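Local coordinates for protein methylenetetrahydrofolate--tRNA-(uracil-5-)-methyltransferase TrmFO (Thermus thermophilus, PDB 3G5S) that probably catalyses the folate- and FAD-dependent methylation of uridine 54 at C5 in tRNA, using methylenetetrahydrofolate as carbon donor and NADH or NADPH as reductant, at residues R3-G8 with P26-E31; I128-T133 with G330-G335; A159-V164 with M271-G276; I301-V306 with Q391-N396. One frame throughout, in Å; residues are numbered along the deposited sequence. Where two conformers were deposited one is given.

Contact 1: residues R3-G8 with P26-E31; sequences RVNVVG and PVRLFE. With FAD (flavin-adenine dinucleotide), chain B.
Arg28 reaches across to Asn5 and Arg3 on one face of a parallel strand pair. Its CB lies 3.8 Å from Asn5 OD1 and also near Arg3 CD. CG leaves anti to the backbone N (chi1 -175°) and runs beside the Asn5 side chain. CD passes OD1, and the bend at chi3 (-63°) turns the head back over Arg3. NH1 then gives Asn5 OD1 a hydrogen bond of 2.9 Å, with the oxygen in the guanidinium plane. Arg3 CB sits over one guanidinium face, toward its rim. Arg28 NH2 donates to two waters; one also accepts from Arg3 N, the other from Arg3 NE. The two guanidinium planes are 78° apart, and Glu115 makes a long, weak ion pair with each. Arg3 NH2 bonds to Val27 O at 3.1 Å, from above the carbonyl plane. On the other face Val6 CG1 packs on Leu29 CD1 at 3.7 Å. At the C-terminal end Glu31 OE1 and OE2 accept hydrogen bonds from FAD O2B and O3B, and Gly8 CA lies 3.3 Å from FAD O4B. This is consistent with the first glycine of a Rossmann-type GxGxxG motif and the acid that binds the ribose. Strands 4-7 and 27-30 are joined by helix 11-22 in a beta-alpha-beta unit. Leu20 of that helix covers Val4, Val6 and Val27, while strand 114-117 flanks 27-30 and strand 129-131 flanks 4-7.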
# COMPACT_ATOMS: atom_id res chain seq x y z
N ARG A 3 -21.01 10.60 18.26
CA ARG A 3 -19.78 10.83 17.53
C ARG A 3 -19.36 9.57 16.80
O ARG A 3 -19.58 8.46 17.30
CB ARG A 3 -18.64 11.25 18.47
CG ARG A 3 -18.90 12.51 19.27
CD ARG A 3 -17.77 12.81 20.23
NE ARG A 3 -18.05 14.01 21.01
CZ ARG A 3 -17.81 15.25 20.61
NH1 ARG A 3 -18.12 16.26 21.40
NH2 ARG A 3 -17.26 15.49 19.42
N VAL A 4 -18.78 9.74 15.61
CA VAL A 4 -18.08 8.65 14.95
C VAL A 4 -16.71 8.50 15.59
O VAL A 4 -16.00 9.49 15.78
CB VAL A 4 -17.93 8.93 13.44
CG1 VAL A 4 -16.96 7.94 12.81
CG2 VAL A 4 -19.29 8.86 12.78
N ASN A 5 -16.36 7.27 15.94
CA ASN A 5 -15.04 7.00 16.50
C ASN A 5 -14.00 6.92 15.40
O ASN A 5 -14.23 6.27 14.38
CB ASN A 5 -15.05 5.67 17.24
CG ASN A 5 -16.05 5.64 18.37
OD1 ASN A 5 -16.00 6.48 19.27
ND2 ASN A 5 -16.97 4.68 18.33
N VAL A 6 -12.87 7.58 15.61
CA VAL A 6 -11.70 7.39 14.76
C VAL A 6 -10.56 6.98 15.68
O VAL A 6 -10.20 7.72 16.60
CB VAL A 6 -11.35 8.66 13.95
CG1 VAL A 6 -10.05 8.43 13.15
CG2 VAL A 6 -12.50 9.04 13.03
N VAL A 7 -10.04 5.79 15.46
CA VAL A 7 -9.03 5.24 16.35
C VAL A 7 -7.66 5.35 15.70
O VAL A 7 -7.35 4.67 14.72
CB VAL A 7 -9.33 3.76 16.71
CG1 VAL A 7 -8.30 3.25 17.70
CG2 VAL A 7 -10.75 3.62 17.27
N GLY A 8 -6.85 6.24 16.26
CA GLY A 8 -5.52 6.54 15.74
C GLY A 8 -5.52 7.88 15.03
O GLY A 8 -6.30 8.09 14.10
N PRO A 26 -19.87 14.80 14.03
CA PRO A 26 -18.91 14.89 15.14
C PRO A 26 -18.04 13.65 15.27
O PRO A 26 -18.45 12.54 14.89
CB PRO A 26 -19.82 15.03 16.37
CG PRO A 26 -21.11 15.54 15.83
CD PRO A 26 -21.26 14.88 14.50
N VAL A 27 -16.85 13.85 15.82
CA VAL A 27 -15.83 12.82 15.86
C VAL A 27 -15.29 12.68 17.28
O VAL A 27 -15.16 13.67 18.00
CB VAL A 27 -14.66 13.17 14.90
CG1 VAL A 27 -13.50 12.20 15.06
CG2 VAL A 27 -15.16 13.19 13.45
N ARG A 28 -15.03 11.44 17.65
CA ARG A 28 -14.27 11.10 18.84
C ARG A 28 -12.98 10.48 18.34
O ARG A 28 -12.97 9.36 17.84
CB ARG A 28 -15.06 10.10 19.68
CG ARG A 28 -14.42 9.78 21.01
CD ARG A 28 -15.30 8.83 21.84
NE ARG A 28 -16.59 9.43 22.19
CZ ARG A 28 -17.76 9.08 21.65
NH1 ARG A 28 -17.82 8.14 20.72
NH2 ARG A 28 -18.87 9.69 22.05
N LEU A 29 -11.89 11.24 18.45
CA LEU A 29 -10.60 10.85 17.91
C LEU A 29 -9.72 10.34 19.04
O LEU A 29 -9.37 11.10 19.95
CB LEU A 29 -9.94 12.05 17.23
CG LEU A 29 -8.55 11.84 16.63
CD1 LEU A 29 -8.58 10.79 15.54
CD2 LEU A 29 -8.03 13.16 16.09
N PHE A 30 -9.39 9.05 18.99
CA PHE A 30 -8.57 8.42 20.02
C PHE A 30 -7.12 8.40 19.58
O PHE A 30 -6.80 8.02 18.45
CB PHE A 30 -9.00 6.97 20.25
CG PHE A 30 -10.38 6.80 20.85
CD1 PHE A 30 -11.50 6.73 20.03
CD2 PHE A 30 -10.54 6.67 22.21
CE1 PHE A 30 -12.75 6.56 20.58
CE2 PHE A 30 -11.80 6.50 22.76
CZ PHE A 30 -12.90 6.44 21.94
N GLU A 31 -6.23 8.79 20.49
CA GLU A 31 -4.80 8.71 20.23
C GLU A 31 -4.09 8.39 21.53
O GLU A 31 -4.25 9.09 22.53
CB GLU A 31 -4.28 10.02 19.65
CG GLU A 31 -2.77 10.05 19.45
CD GLU A 31 -2.27 8.85 18.68
OE1 GLU A 31 -1.43 8.10 19.24
OE2 GLU A 31 -2.71 8.65 17.52
PA FAD B . 0.27 6.07 11.75
O1A FAD B . 1.36 5.27 12.42
O2A FAD B . 0.64 7.36 11.09
O5B FAD B . -0.90 6.39 12.78
C5B FAD B . -1.42 5.40 13.65
C4B FAD B . -1.78 6.08 14.95
O4B FAD B . -2.50 5.18 15.77
C3B FAD B . -0.53 6.48 15.74
O3B FAD B . -0.59 7.84 16.12
C2B FAD B . -0.55 5.56 16.96
O2B FAD B . -0.00 6.12 18.14
C1B FAD B . -2.03 5.28 17.12
N9A FAD B . -2.43 4.03 17.77
C8A FAD B . -1.98 2.77 17.52
N7A FAD B . -2.68 1.89 18.26
C5A FAD B . -3.60 2.60 18.98
C6A FAD B . -4.58 2.23 19.90
N6A FAD B . -4.91 0.96 20.12
N1A FAD B . -5.35 3.22 20.45
C2A FAD B . -5.17 4.54 20.13
N3A FAD B . -4.20 4.92 19.22
C4A FAD B . -3.44 3.94 18.68
N1 FAD B . 5.81 5.90 4.74
C2 FAD B . 6.27 6.68 3.71
O2 FAD B . 5.51 7.04 2.81
N3 FAD B . 7.60 7.06 3.68
C4 FAD B . 8.50 6.69 4.67
O4 FAD B . 9.68 7.06 4.62
C4X FAD B . 8.02 5.90 5.71
N5 FAD B . 8.86 5.49 6.72
C5X FAD B . 8.37 4.72 7.76
C6 FAD B . 9.23 4.32 8.77
C7 FAD B . 8.76 3.54 9.82
C7M FAD B . 9.70 3.11 10.92
C8 FAD B . 7.43 3.15 9.84
C8M FAD B . 6.91 2.31 10.97
C9 FAD B . 6.56 3.55 8.83
C9A FAD B . 7.03 4.34 7.77
N10 FAD B . 6.17 4.72 6.75
C10 FAD B . 6.68 5.51 5.74
C1' FAD B . 4.99 3.84 6.40
C2' FAD B . 3.63 4.54 6.52
O2' FAD B . 3.30 5.27 5.35
C3' FAD B . 3.53 5.42 7.76
O3' FAD B . 3.63 4.55 8.88
C4' FAD B . 2.22 6.20 7.85
O4' FAD B . 2.35 7.13 8.90
C5' FAD B . 1.01 5.30 8.04
O5' FAD B . -0.11 6.08 8.38
P FAD B . -1.22 5.46 9.35
O1P FAD B . -1.74 4.17 8.82
O2P FAD B . -2.22 6.55 9.61
O3P FAD B . -0.42 5.09 10.69
O HOH W 1 -21.04 8.36 20.21
O HOH W 2 -19.47 12.41 22.95

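Contact 2: residues I128-T133 with G330-G335; sequences ITVLAT and GLYAAG. With FAD (flavin-adenine dinucleotide), chain B.
Strands 129-131 and 331-333 run parallel, 4.5 Å apart at closest approach and 24° from exact alignment, with Thr129 paired to Leu331, Val130 to Tyr332 and Leu131 to Ala333. Four backbone hydrogen bonds join them. The straightest is Leu131 N to Tyr332 O, 2.8 Å. Leu331 carries much of one face. Its CG stands anti to the backbone N (chi1 -173°), and CD1 lies over the neighbouring strand. There CD1 meets Thr129 CB and CG2, each at 3.8 Å, and the CG and CD1 of Leu131. Thr129 and Leu331 lie side by side and point the same way. The polar end of Thr129 is used elsewhere: OG1 bonds to Gly127 O and to Asn5 ND2. On the other face the Tyr332 ring lies alongside Ile128. Ile128 CG2 comes to the ring edge, 4.2 Å from CE1, and Thr129 O approaches the same edge, 3.4 Å from CD1. Val130 CG2 touches Tyr332 CB and CD1. Beyond the paired residues the chain reaches FAD from both segments. Gly335 CA is 3.4 Å from FAD O1P, and its positive phi suits a glycine. Thr133 CG2 packs on the adenine, 3.5 Å from FAD C5A. The pair lies at one side of the parallel Rossmann-type sheet. Strand 331-333 is outermost, and 129-131 is bonded to 4-7. Helix 343-361 covers Tyr332 through Asn356, Ala357 and Lys360; helix 139-149 covers Leu131 and Leu331.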
# COMPACT_ATOMS: atom_id res chain seq x y z
N ILE A 128 -20.54 3.46 14.69
CA ILE A 128 -19.77 3.79 13.50
C ILE A 128 -18.35 4.17 13.91
O ILE A 128 -18.15 5.07 14.74
CB ILE A 128 -20.44 4.92 12.71
CG1 ILE A 128 -21.84 4.48 12.27
CG2 ILE A 128 -19.60 5.28 11.51
CD1 ILE A 128 -22.69 5.60 11.68
N THR A 129 -17.37 3.49 13.31
CA THR A 129 -15.99 3.55 13.78
C THR A 129 -15.02 3.34 12.62
O THR A 129 -15.20 2.41 11.82
CB THR A 129 -15.74 2.44 14.83
OG1 THR A 129 -16.53 2.70 16.00
CG2 THR A 129 -14.29 2.35 15.23
N VAL A 130 -14.00 4.18 12.55
CA VAL A 130 -12.88 4.00 11.63
C VAL A 130 -11.64 3.60 12.42
O VAL A 130 -11.25 4.30 13.36
CB VAL A 130 -12.58 5.31 10.86
CG1 VAL A 130 -11.38 5.11 9.92
CG2 VAL A 130 -13.80 5.77 10.08
N LEU A 131 -11.03 2.48 12.05
CA LEU A 131 -9.78 2.02 12.66
C LEU A 131 -8.60 2.43 11.78
O LEU A 131 -8.55 2.10 10.60
CB LEU A 131 -9.79 0.51 12.82
CG LEU A 131 -10.94 -0.06 13.64
CD1 LEU A 131 -10.84 -1.57 13.66
CD2 LEU A 131 -10.98 0.51 15.05
N ALA A 132 -7.65 3.16 12.37
CA ALA A 132 -6.54 3.75 11.62
C ALA A 132 -5.27 3.74 12.48
O ALA A 132 -4.61 4.77 12.65
CB ALA A 132 -6.91 5.17 11.18
N THR A 133 -4.93 2.58 13.00
CA THR A 133 -3.91 2.48 14.04
C THR A 133 -2.50 2.19 13.53
O THR A 133 -1.56 2.16 14.32
CB THR A 133 -4.35 1.48 15.12
OG1 THR A 133 -4.89 0.31 14.48
CG2 THR A 133 -5.43 2.10 15.98
N GLY A 330 -20.59 -0.56 9.29
CA GLY A 330 -20.25 0.66 9.99
C GLY A 330 -18.89 0.64 10.67
O GLY A 330 -18.57 1.55 11.42
N LEU A 331 -18.10 -0.39 10.40
CA LEU A 331 -16.70 -0.43 10.81
C LEU A 331 -15.85 -0.31 9.55
O LEU A 331 -16.14 -0.97 8.55
CB LEU A 331 -16.38 -1.75 11.53
CG LEU A 331 -14.99 -1.87 12.15
CD1 LEU A 331 -14.80 -0.88 13.29
CD2 LEU A 331 -14.72 -3.29 12.63
N TYR A 332 -14.81 0.52 9.62
CA TYR A 332 -13.95 0.79 8.47
C TYR A 332 -12.50 0.68 8.89
O TYR A 332 -12.17 0.83 10.08
CB TYR A 332 -14.19 2.22 7.93
CG TYR A 332 -15.64 2.50 7.66
CD1 TYR A 332 -16.48 2.85 8.70
CD2 TYR A 332 -16.19 2.36 6.38
CE1 TYR A 332 -17.81 3.04 8.50
CE2 TYR A 332 -17.54 2.57 6.17
CZ TYR A 332 -18.35 2.91 7.25
OH TYR A 332 -19.70 3.13 7.11
N ALA A 333 -11.62 0.41 7.93
CA ALA A 333 -10.18 0.48 8.16
C ALA A 333 -9.56 1.45 7.18
O ALA A 333 -10.01 1.59 6.05
CB ALA A 333 -9.53 -0.89 8.01
N ALA A 334 -8.50 2.12 7.62
CA ALA A 334 -7.77 3.03 6.75
C ALA A 334 -6.30 3.01 7.11
O ALA A 334 -5.91 2.59 8.21
CB ALA A 334 -8.33 4.45 6.86
N GLY A 335 -5.47 3.48 6.18
CA GLY A 335 -4.04 3.54 6.40
C GLY A 335 -3.40 2.17 6.30
O GLY A 335 -3.93 1.25 5.68
PA FAD B . 0.27 6.07 11.75
O1A FAD B . 1.36 5.27 12.42
O2A FAD B . 0.64 7.36 11.09
O5B FAD B . -0.90 6.39 12.78
C5B FAD B . -1.42 5.40 13.65
C4B FAD B . -1.78 6.08 14.95
O4B FAD B . -2.50 5.18 15.77
C3B FAD B . -0.53 6.48 15.74
O3B FAD B . -0.59 7.84 16.12
C2B FAD B . -0.55 5.56 16.96
O2B FAD B . -0.00 6.12 18.14
C1B FAD B . -2.03 5.28 17.12
N9A FAD B . -2.43 4.03 17.77
C8A FAD B . -1.98 2.77 17.52
N7A FAD B . -2.68 1.89 18.26
C5A FAD B . -3.60 2.60 18.98
C6A FAD B . -4.58 2.23 19.90
N6A FAD B . -4.91 0.96 20.12
N1A FAD B . -5.35 3.22 20.45
C2A FAD B . -5.17 4.54 20.13
N3A FAD B . -4.20 4.92 19.22
C4A FAD B . -3.44 3.94 18.68
N1 FAD B . 5.81 5.90 4.74
C2 FAD B . 6.27 6.68 3.71
O2 FAD B . 5.51 7.04 2.81
N3 FAD B . 7.60 7.06 3.68
C4 FAD B . 8.50 6.69 4.67
O4 FAD B . 9.68 7.06 4.62
C4X FAD B . 8.02 5.90 5.71
N5 FAD B . 8.86 5.49 6.72
C5X FAD B . 8.37 4.72 7.76
C6 FAD B . 9.23 4.32 8.77
C7 FAD B . 8.76 3.54 9.82
C7M FAD B . 9.70 3.11 10.92
C8 FAD B . 7.43 3.15 9.84
C8M FAD B . 6.91 2.31 10.97
C9 FAD B . 6.56 3.55 8.83
C9A FAD B . 7.03 4.34 7.77
N10 FAD B . 6.17 4.72 6.75
C10 FAD B . 6.68 5.51 5.74
C1' FAD B . 4.99 3.84 6.40
C2' FAD B . 3.63 4.54 6.52
O2' FAD B . 3.30 5.27 5.35
C3' FAD B . 3.53 5.42 7.76
O3' FAD B . 3.63 4.55 8.88
C4' FAD B . 2.22 6.20 7.85
O4' FAD B . 2.35 7.13 8.90
C5' FAD B . 1.01 5.30 8.04
O5' FAD B . -0.11 6.08 8.38
P FAD B . -1.22 5.46 9.35
O1P FAD B . -1.74 4.17 8.82
O2P FAD B . -2.22 6.55 9.61
O3P FAD B . -0.42 5.09 10.69

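Contact 3: residues A159-V164 with M271-G276; sequences AASPIV and MWSLVG. With GSH (glutathione), chain C.
Pro162 O accepts a hydrogen bond from Leu274 N, almost along the C=O axis. Next to it, in one of two deposited conformers, Ser161 OG donates to Leu274 O at 2.7 Å, tilted from the carbonyl plane. A chi1 of 70° swings this OG toward the 271-276 segment. Val164 and Trp272 form an antiparallel hydrogen-bonded pair, joined by both of their amides. Ile163 and Ser273 form the non-hydrogen-bonded pair between, with CA atoms 4.1 Å apart. Ile163 CG2 meets Met271 CB at 3.7 Å, and CG1 rests on Ser273 CB at 3.9 Å. Met271 is a selenomethionine. On the opposite face Val164 CG1 approaches Leu274 CD1. Around this shell, Glu265 OE2 bonds Ser273 OG, Gly269 O bonds Trp272 NE1, and Gln286 and Ile290 of helix 283-290 touch Pro162. The pairing belongs to an antiparallel sheet in which strand 163-165 lies between 271-274 and 301-303. Past the paired part the two segments diverge and meet glutathione. Ala159 O, also from one of two conformers, accepts its N3 at 2.7 Å, and Gly276 N donates to its O31 at 2.9 Å. Within the two segments the glycine end is thus bonded by main-chain atoms, one acceptor and one donor. The Gly276 N-H would be expected to favour negative charge on O31, though Leu274 O also lies close by.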
# COMPACT_ATOMS: atom_id res chain seq x y z
N ALA A 159 6.99 -8.62 4.22
CA ALA A 159 7.76 -9.58 3.43
C ALA A 159 7.26 -9.65 1.98
O ALA A 159 6.99 -10.73 1.45
CB ALA A 159 7.72 -10.97 4.07
N ALA A 160 7.16 -8.50 1.35
CA ALA A 160 6.71 -8.39 -0.02
C ALA A 160 7.84 -8.68 -1.00
O ALA A 160 8.98 -8.28 -0.79
CB ALA A 160 6.15 -7.01 -0.27
N SER A 161 7.49 -9.37 -2.08
CA SER A 161 8.40 -9.52 -3.19
C SER A 161 8.08 -8.46 -4.25
O SER A 161 7.03 -7.82 -4.22
CB SER A 161 8.30 -10.92 -3.78
OG SER A 161 7.06 -11.06 -4.43
N PRO A 162 9.00 -8.25 -5.19
CA PRO A 162 8.73 -7.26 -6.24
C PRO A 162 7.59 -7.70 -7.15
O PRO A 162 7.39 -8.89 -7.39
CB PRO A 162 10.04 -7.24 -7.04
CG PRO A 162 11.06 -7.86 -6.15
CD PRO A 162 10.34 -8.86 -5.32
N ILE A 163 6.87 -6.71 -7.68
CA ILE A 163 5.78 -6.92 -8.61
C ILE A 163 6.11 -6.18 -9.91
O ILE A 163 6.52 -5.02 -9.88
CB ILE A 163 4.46 -6.36 -8.05
CG1 ILE A 163 4.15 -7.02 -6.70
CG2 ILE A 163 3.32 -6.58 -9.04
CD1 ILE A 163 2.86 -6.54 -6.07
N VAL A 164 5.93 -6.87 -11.03
CA VAL A 164 6.19 -6.29 -12.34
C VAL A 164 4.91 -6.16 -13.14
O VAL A 164 3.92 -6.86 -12.89
CB VAL A 164 7.22 -7.12 -13.15
CG1 VAL A 164 8.53 -7.23 -12.39
CG2 VAL A 164 6.68 -8.49 -13.49
N MSE A 271 -0.52 -7.14 -12.88
CA MSE A 271 0.49 -7.10 -11.82
C MSE A 271 0.86 -8.50 -11.37
O MSE A 271 0.01 -9.23 -10.85
CB MSE A 271 -0.03 -6.29 -10.63
CG MSE A 271 -0.35 -4.86 -11.01
SE MSE A 271 -1.32 -3.89 -9.66
CE MSE A 271 0.06 -3.84 -8.37
N TRP A 272 2.12 -8.88 -11.58
CA TRP A 272 2.61 -10.22 -11.25
C TRP A 272 3.80 -10.14 -10.31
O TRP A 272 4.77 -9.42 -10.58
CB TRP A 272 2.98 -10.97 -12.54
CG TRP A 272 1.77 -11.34 -13.36
CD1 TRP A 272 0.86 -10.48 -13.91
CD2 TRP A 272 1.32 -12.66 -13.68
NE1 TRP A 272 -0.12 -11.19 -14.57
CE2 TRP A 272 0.14 -12.53 -14.44
CE3 TRP A 272 1.80 -13.94 -13.41
CZ2 TRP A 272 -0.56 -13.63 -14.92
CZ3 TRP A 272 1.11 -15.03 -13.89
CH2 TRP A 272 -0.06 -14.87 -14.64
N SER A 273 3.73 -10.88 -9.21
CA SER A 273 4.81 -10.86 -8.24
C SER A 273 5.78 -12.01 -8.46
O SER A 273 5.41 -13.06 -8.97
CB SER A 273 4.28 -10.92 -6.80
OG SER A 273 3.74 -12.19 -6.52
N LEU A 274 7.03 -11.79 -8.06
CA LEU A 274 8.02 -12.86 -8.04
C LEU A 274 7.83 -13.71 -6.79
O LEU A 274 7.99 -13.23 -5.67
CB LEU A 274 9.44 -12.28 -8.05
CG LEU A 274 9.99 -11.82 -9.40
CD1 LEU A 274 9.20 -10.64 -9.95
CD2 LEU A 274 11.46 -11.46 -9.26
N VAL A 275 7.49 -14.98 -6.99
CA VAL A 275 7.10 -15.84 -5.88
C VAL A 275 8.30 -16.21 -5.02
O VAL A 275 9.29 -16.72 -5.52
CB VAL A 275 6.41 -17.12 -6.41
CG1 VAL A 275 6.07 -18.06 -5.26
CG2 VAL A 275 5.16 -16.75 -7.20
N GLY A 276 8.20 -15.94 -3.72
CA GLY A 276 9.27 -16.31 -2.81
C GLY A 276 10.46 -15.37 -2.83
O GLY A 276 11.54 -15.74 -2.36
N1 GSH C . 2.99 -10.95 5.40
CA1 GSH C . 1.92 -11.92 5.39
C1 GSH C . 1.95 -12.86 6.60
O11 GSH C . 2.87 -12.61 7.61
O12 GSH C . 1.03 -13.58 6.80
CB1 GSH C . 1.77 -12.68 4.07
CG1 GSH C . 2.67 -13.89 3.85
CD1 GSH C . 4.16 -13.66 3.64
OE1 GSH C . 4.68 -12.61 3.85
N2 GSH C . 4.93 -14.77 3.15
CA2 GSH C . 6.31 -14.61 2.82
C2 GSH C . 6.55 -14.59 1.32
O2 GSH C . 6.66 -15.60 0.71
CB2 GSH C . 7.07 -15.73 3.52
SG2 GSH C . 8.87 -15.64 3.48
N3 GSH C . 7.10 -13.37 0.76
CA3 GSH C . 7.52 -13.34 -0.63
C3 GSH C . 6.37 -13.29 -1.62
O31 GSH C . 6.42 -13.83 -2.69
O32 GSH C . 5.17 -12.83 -1.13

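Contact 4: residues I301-V306 with Q391-N396; sequences IVRYGV and QPMYAN. With GSH (glutathione), chain C.
Arg303 and Tyr394 pack tightly across this contact. Arg303 CG stands opposite the backbone N (chi1 -171°) and lies over one face of the Tyr394 ring in a CH-pi contact, 4.2 Å from the centroid. The bend at chi2 (-86°) then turns the head toward Pro392. NH1 lies further along, 3.6 Å from Tyr394 CE1, with guanidinium and ring planes steeply inclined at 72°. NH1 also bonds back to Tyr304 O. At the far end of the ring Tyr394 OH accepts the amide of Tyr304, N to OH 2.9 Å and nearly straight. The selenium of Met393, a selenomethionine, touches Arg303 CG at 4.0 Å from SE. A classic beta bulge sets Val302 and Arg303 together opposite Ile163, on the outer strand of the antiparallel sheet; the loop 391-396 packs against this bulge. Asn396 CB sits 3.2 Å from Val302 O. Toward Pro392, by contrast, the contact is polar and partly water-mediated. Arg303 NH2 bonds to Pro392 O at 2.8 Å from above the carbonyl plane, whereas the bond from NE is long and weak. A water accepts from Arg303 NE and donates to Pro392 O. Beyond it Gln391 lies beside glutathione.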
# COMPACT_ATOMS: atom_id res chain seq x y z
N ILE A 301 9.06 -2.56 -12.83
CA ILE A 301 8.71 -2.90 -11.47
C ILE A 301 7.77 -1.84 -10.94
O ILE A 301 8.13 -0.67 -10.87
CB ILE A 301 9.95 -2.99 -10.57
CG1 ILE A 301 10.86 -4.13 -11.04
CG2 ILE A 301 9.55 -3.19 -9.11
CD1 ILE A 301 12.33 -3.81 -10.97
N VAL A 302 6.55 -2.26 -10.57
CA VAL A 302 5.56 -1.32 -10.08
C VAL A 302 5.46 -1.29 -8.56
O VAL A 302 4.94 -0.33 -8.00
CB VAL A 302 4.17 -1.56 -10.71
CG1 VAL A 302 4.21 -1.30 -12.21
CG2 VAL A 302 3.68 -2.97 -10.42
N ARG A 303 5.95 -2.32 -7.88
CA ARG A 303 5.96 -2.33 -6.43
C ARG A 303 7.20 -3.09 -5.99
O ARG A 303 7.35 -4.26 -6.32
CB ARG A 303 4.69 -2.99 -5.88
CG ARG A 303 4.50 -2.84 -4.38
CD ARG A 303 5.23 -3.93 -3.55
NE ARG A 303 4.63 -3.97 -2.22
CZ ARG A 303 5.08 -3.34 -1.14
NH1 ARG A 303 6.23 -2.67 -1.16
NH2 ARG A 303 4.38 -3.41 -0.01
N TYR A 304 8.11 -2.42 -5.29
CA TYR A 304 9.35 -3.05 -4.86
C TYR A 304 9.17 -3.90 -3.61
O TYR A 304 8.29 -3.64 -2.79
CB TYR A 304 10.43 -1.99 -4.64
CG TYR A 304 11.02 -1.48 -5.94
CD1 TYR A 304 12.06 -2.17 -6.55
CD2 TYR A 304 10.53 -0.34 -6.57
CE1 TYR A 304 12.60 -1.74 -7.73
CE2 TYR A 304 11.07 0.10 -7.76
CZ TYR A 304 12.11 -0.60 -8.34
OH TYR A 304 12.67 -0.19 -9.52
N GLY A 305 10.00 -4.92 -3.45
CA GLY A 305 9.93 -5.77 -2.27
C GLY A 305 10.42 -5.06 -1.02
O GLY A 305 11.28 -4.17 -1.10
N VAL A 306 9.85 -5.43 0.12
CA VAL A 306 10.23 -4.88 1.41
C VAL A 306 10.05 -5.92 2.50
O VAL A 306 9.27 -6.86 2.34
CB VAL A 306 9.40 -3.64 1.79
CG1 VAL A 306 9.63 -2.51 0.79
CG2 VAL A 306 7.93 -4.00 1.92
N GLN A 391 -0.13 -8.91 0.62
CA GLN A 391 0.87 -7.94 1.07
C GLN A 391 0.36 -6.51 0.82
O GLN A 391 -0.53 -6.31 -0.02
CB GLN A 391 2.19 -8.11 0.29
CG GLN A 391 2.90 -9.44 0.52
CD GLN A 391 3.36 -9.62 1.95
OE1 GLN A 391 4.03 -8.76 2.52
NE2 GLN A 391 2.99 -10.74 2.54
N PRO A 392 0.92 -5.52 1.52
CA PRO A 392 0.43 -4.14 1.34
C PRO A 392 0.77 -3.54 -0.02
O PRO A 392 1.70 -3.98 -0.70
CB PRO A 392 1.15 -3.36 2.44
CG PRO A 392 1.56 -4.42 3.47
CD PRO A 392 1.89 -5.62 2.62
N MSE A 393 0.02 -2.51 -0.38
CA MSE A 393 0.15 -1.87 -1.69
C MSE A 393 0.33 -0.36 -1.56
O MSE A 393 -0.34 0.29 -0.74
CB MSE A 393 -1.09 -2.18 -2.52
CG MSE A 393 -1.05 -1.64 -3.95
SE MSE A 393 0.56 -2.17 -4.92
CE MSE A 393 0.48 -4.08 -4.59
N TYR A 394 1.23 0.19 -2.37
CA TYR A 394 1.35 1.63 -2.53
C TYR A 394 0.93 2.06 -3.94
O TYR A 394 0.75 1.21 -4.82
CB TYR A 394 2.74 2.14 -2.14
CG TYR A 394 3.93 1.63 -2.92
CD1 TYR A 394 4.85 0.77 -2.33
CD2 TYR A 394 4.19 2.06 -4.21
CE1 TYR A 394 5.98 0.35 -3.01
CE2 TYR A 394 5.32 1.63 -4.91
CZ TYR A 394 6.22 0.78 -4.30
OH TYR A 394 7.35 0.34 -4.95
N ALA A 395 0.76 3.36 -4.14
CA ALA A 395 0.28 3.87 -5.42
C ALA A 395 1.28 3.58 -6.54
O ALA A 395 2.48 3.83 -6.39
CB ALA A 395 0.05 5.36 -5.33
N ASN A 396 0.78 3.07 -7.66
CA ASN A 396 1.60 2.79 -8.82
C ASN A 396 0.70 2.68 -10.05
O ASN A 396 -0.51 2.48 -9.92
CB ASN A 396 2.43 1.51 -8.63
CG ASN A 396 1.57 0.27 -8.55
OD1 ASN A 396 1.15 -0.15 -7.46
ND2 ASN A 396 1.26 -0.31 -9.70
N1 GSH C . 2.99 -10.95 5.40
CA1 GSH C . 1.92 -11.92 5.39
C1 GSH C . 1.95 -12.86 6.60
O11 GSH C . 2.87 -12.61 7.61
O12 GSH C . 1.03 -13.58 6.80
CB1 GSH C . 1.77 -12.68 4.07
CG1 GSH C . 2.67 -13.89 3.85
CD1 GSH C . 4.16 -13.66 3.64
OE1 GSH C . 4.68 -12.61 3.85
N2 GSH C . 4.93 -14.77 3.15
CA2 GSH C . 6.31 -14.61 2.82
C2 GSH C . 6.55 -14.59 1.32
O2 GSH C . 6.66 -15.60 0.71
CB2 GSH C . 7.07 -15.73 3.52
SG2 GSH C . 8.87 -15.64 3.48
N3 GSH C . 7.10 -13.37 0.76
CA3 GSH C . 7.52 -13.34 -0.63
C3 GSH C . 6.37 -13.29 -1.62
O31 GSH C . 6.42 -13.83 -2.69
O32 GSH C . 5.17 -12.83 -1.13
O HOH W 3 2.69 -6.14 -2.40

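Overall arrangement
Contacts 1 and 2 are neighbours in the parallel sheet, with centres 10 Å apart. Asn5 O to Val130 N and Val7 O to Ala132 N, both 2.8 Å, probably join them by hydrogen bonds. Contacts 1 and 2 both touch FAD. Contacts 3 and 4, centres 8 Å apart, meet in the antiparallel sheet, where Ile163 N lies 2.8 Å from Arg303 O. Both of these contacts touch glutathione. Contacts 1 and 3 stand about 36 Å apart between centres, on opposite sides of the chain's centre. Contact 4 comes closer to the FAD-side sheet: its nearest atoms are about 7 Å from those of contact 2. Along the chain, contact 3 is nested within the loop closed by contact 2, while contacts 2 and 4 cross.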